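Local coordinates for protein CCMAN5 (Cellulosimicrobium cellulans, PDB 2XSG) that probably hydrolyses alpha-mannosidic linkages as a family 92 glycoside hydrolase, and enables mannose-6-phosphate modification of yeast-produced lysosomal enzymes, at residues 61-66 with 78-83. Numbering follows the deposited sequence.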
ATOM      1  N   GLY A  61     -13.533  12.498 -16.101  1.00  3.99           N
ATOM      2  CA  GLY A  61     -14.563  12.168 -15.107  1.00  3.12           C
ATOM      3  C   GLY A  61     -14.060  11.402 -13.886  1.00  3.40           C
ATOM      4  O   GLY A  61     -12.900  11.526 -13.500  1.00  2.69           O
ATOM      5  N   PHE A  62     -14.938  10.597 -13.284  1.00  3.60           N
ATOM      6  CA  PHE A  62     -14.605   9.833 -12.077  1.00  4.01           C
ATOM      7  C   PHE A  62     -14.726   8.325 -12.278  1.00  4.03           C
ATOM      8  O   PHE A  62     -15.733   7.840 -12.788  1.00  4.05           O
ATOM      9  CB  PHE A  62     -15.494  10.283 -10.917  1.00  4.19           C
ATOM     10  CG  PHE A  62     -15.365  11.747 -10.608  1.00  4.94           C
ATOM     11  CD1 PHE A  62     -14.385  12.193  -9.723  1.00  4.33           C
ATOM     12  CD2 PHE A  62     -16.193  12.683 -11.227  1.00  4.97           C
ATOM     13  CE1 PHE A  62     -14.236  13.531  -9.438  1.00  4.09           C
ATOM     14  CE2 PHE A  62     -16.054  14.048 -10.944  1.00  6.99           C
ATOM     15  CZ  PHE A  62     -15.064  14.471 -10.045  1.00  6.71           C
ATOM     16  N   THR A  63     -13.679   7.599 -11.885  1.00  4.03           N
ATOM     17  CA  THR A  63     -13.652   6.143 -11.904  1.00  3.06           C
ATOM     18  C   THR A  63     -13.947   5.697 -10.481  1.00  3.63           C
ATOM     19  O   THR A  63     -13.853   6.513  -9.565  1.00  3.66           O
ATOM     20  CB  THR A  63     -12.280   5.622 -12.358  1.00  3.10           C
ATOM     21  OG1 THR A  63     -11.247   6.222 -11.566  1.00  2.00           O
ATOM     22  CG2 THR A  63     -12.042   5.989 -13.794  1.00  2.00           C
ATOM     23  N   HIS A  64     -14.338   4.429 -10.286  1.00  3.07           N
ATOM     24  CA  HIS A  64     -14.856   4.010  -8.983  1.00  2.46           C
ATOM     25  C   HIS A  64     -14.048   2.910  -8.305  1.00  2.42           C
ATOM     26  O   HIS A  64     -14.301   2.586  -7.140  1.00  2.17           O
ATOM     27  CB  HIS A  64     -16.347   3.635  -9.087  1.00  2.14           C
ATOM     28  CG  HIS A  64     -17.228   4.816  -9.342  1.00  2.88           C
ATOM     29  ND1 HIS A  64     -17.264   5.464 -10.556  1.00  2.29           N
ATOM     30  CD2 HIS A  64     -18.033   5.523  -8.513  1.00  2.40           C
ATOM     31  CE1 HIS A  64     -18.085   6.496 -10.477  1.00  5.03           C
ATOM     32  NE2 HIS A  64     -18.571   6.547  -9.251  1.00  5.14           N
ATOM     33  N   THR A  65     -13.114   2.314  -9.047  1.00  2.31           N
ATOM     34  CA  THR A  65     -12.243   1.266  -8.507  1.00  2.07           C
ATOM     35  C   THR A  65     -10.792   1.658  -8.694  1.00  2.16           C
ATOM     36  O   THR A  65     -10.449   2.417  -9.612  1.00  2.00           O
ATOM     37  CB  THR A  65     -12.474  -0.138  -9.165  1.00  2.04           C
ATOM     38  OG1 THR A  65     -11.969  -0.137 -10.510  1.00  2.00           O
ATOM     39  CG2 THR A  65     -13.950  -0.509  -9.169  1.00  2.00           C
ATOM     40  N   ASN A  66      -9.931   1.143  -7.822  1.00  2.45           N
ATOM     41  CA  ASN A  66      -8.533   1.503  -7.919  1.00  2.86           C
ATOM     42  C   ASN A  66      -7.628   0.712  -6.986  1.00  3.05           C
ATOM     43  O   ASN A  66      -8.109  -0.083  -6.165  1.00  2.77           O
ATOM     44  CB  ASN A  66      -8.377   3.002  -7.650  1.00  2.85           C
ATOM     45  CG  ASN A  66      -7.537   3.681  -8.704  1.00  2.31           C
ATOM     46  OD1 ASN A  66      -6.442   3.210  -9.037  1.00  2.00           O
ATOM     47  ND2 ASN A  66      -8.048   4.788  -9.249  1.00  2.00           N
ATOM     48  N   ASP A  78     -12.112   1.301 -13.095  1.00  2.87           N
ATOM     49  CA  ASP A  78     -13.395   0.919 -13.701  1.00  3.19           C
ATOM     50  C   ASP A  78     -14.492   1.946 -13.458  1.00  3.55           C
ATOM     51  O   ASP A  78     -14.494   2.630 -12.430  1.00  3.97           O
ATOM     52  CB  ASP A  78     -13.913  -0.409 -13.120  1.00  2.38           C
ATOM     53  CG  ASP A  78     -12.986  -1.588 -13.401  1.00  2.92           C
ATOM     54  OD1 ASP A  78     -12.377  -2.126 -12.437  1.00  2.16           O
ATOM     55  OD2 ASP A  78     -12.878  -1.966 -14.581  1.00  2.86           O
ATOM     56  N   LEU A  79     -15.435   1.997 -14.404  1.00  3.12           N
ATOM     57  CA  LEU A  79     -16.694   2.712 -14.271  1.00  3.46           C
ATOM     58  C   LEU A  79     -16.462   4.226 -14.282  1.00  3.23           C
ATOM     59  O   LEU A  79     -16.495   4.873 -13.234  1.00  3.16           O
ATOM     60  CB  LEU A  79     -17.446   2.273 -13.014  1.00  4.01           C
ATOM     61  CG  LEU A  79     -18.981   2.233 -13.037  1.00  5.87           C
ATOM     62  CD1 LEU A  79     -19.499   1.281 -11.952  1.00  5.43           C
ATOM     63  CD2 LEU A  79     -19.587   3.628 -12.863  1.00  7.17           C
ATOM     64  N   LEU A  80     -16.231   4.765 -15.476  1.00  2.57           N
ATOM     65  CA  LEU A  80     -15.938   6.177 -15.630  1.00  3.19           C
ATOM     66  C   LEU A  80     -17.226   6.950 -15.830  1.00  3.30           C
ATOM     67  O   LEU A  80     -17.982   6.684 -16.770  1.00  4.14           O
ATOM     68  CB  LEU A  80     -14.941   6.416 -16.781  1.00  3.27           C
ATOM     69  CG  LEU A  80     -14.553   7.871 -17.110  1.00  3.65           C
ATOM     70  CD1 LEU A  80     -13.669   8.467 -16.019  1.00  3.01           C
ATOM     71  CD2 LEU A  80     -13.847   7.942 -18.472  1.00  2.00           C
ATOM     72  N   VAL A  81     -17.480   7.892 -14.928  1.00  3.12           N
ATOM     73  CA  VAL A  81     -18.638   8.787 -15.025  1.00  2.38           C
ATOM     74  C   VAL A  81     -18.185  10.200 -15.419  1.00  2.49           C
ATOM     75  O   VAL A  81     -17.427  10.833 -14.696  1.00  2.00           O
ATOM     76  CB  VAL A  81     -19.424   8.829 -13.693  1.00  2.67           C
ATOM     77  CG1 VAL A  81     -20.527   9.932 -13.717  1.00  2.00           C
ATOM     78  CG2 VAL A  81     -20.008   7.424 -13.339  1.00  2.00           C
ATOM     79  N   VAL A  82     -18.654  10.663 -16.577  1.00  2.07           N
ATOM     80  CA  VAL A  82     -18.229  11.918 -17.171  1.00  2.66           C
ATOM     81  C   VAL A  82     -19.418  12.873 -17.334  1.00  2.63           C
ATOM     82  O   VAL A  82     -20.331  12.584 -18.126  1.00  3.18           O
ATOM     83  CB  VAL A  82     -17.597  11.697 -18.587  1.00  2.50           C
ATOM     84  CG1 VAL A  82     -17.141  13.022 -19.194  1.00  2.00           C
ATOM     85  CG2 VAL A  82     -16.429  10.727 -18.520  1.00  3.01           C
ATOM     86  N   PRO A  83     -19.405  14.020 -16.622  1.00  2.86           N
ATOM     87  CA  PRO A  83     -20.450  15.023 -16.820  1.00  3.10           C
ATOM     88  C   PRO A  83     -20.206  15.832 -18.099  1.00  3.38           C
ATOM     89  O   PRO A  83     -19.060  16.177 -18.408  1.00  3.67           O
ATOM     90  CB  PRO A  83     -20.299  15.919 -15.586  1.00  3.11           C
ATOM     91  CG  PRO A  83     -18.835  15.861 -15.278  1.00  3.21           C
ATOM     92  CD  PRO A  83     -18.432  14.445 -15.597  1.00  2.92           C
TER
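A single antiparallel bridge, Phe62 with Val81, joins strand 58-63 to strand 80-84 in the N-terminal beta domain. It is a hydrogen-bonded pair: Phe62 N reaches Val81 O at 2.9 Å, and Val81 N returns to Phe62 O at 2.8 Å. Gly61 packs its backbone closely on the partner strand, its CA 3.2 Å from Val81 O in a CA-H...O contact, while CD1 of Leu80 lies over its carbonyl carbon.

Regular pairing does not continue past the bridge, where Leu79 has a positive phi (70°); from there backbone and side-chain bonds together hold the segments. His64 N donates to Asp78 O, but the carbonyl of Leu79 is taken by the imidazole: ND1 donates to Leu79 O at 2.8 Å, with the acceptor at the ring edge and the nitrogen in the carbonyl plane. CE1 of the same ring leans on Val81 CG2 (3.6 Å), and NE2 is hydrogen-bonded to His147, so both ring nitrogens are engaged and the ring's rotation is fixed.

Thr65 closes the end. With chi1 at 72°, its OG1 sits between backbone N and carbonyl carbon, facing Asp78; there it accepts from Asp78 N at 3.0 Å and donates to Asp78 OD1 at 2.8 Å, on the anti side of the carboxylate and tilted 28° out of its plane. Tyr200 also binds OD1, while Asn166 and a salt bridge from Arg170 hold OD2, the latter probably offsetting the buried charge. Bridging two sheets through one strand pair and a polar extension, the contact is part of the antiparallel beta-sandwich characteristic of the family 92 N-terminal domain.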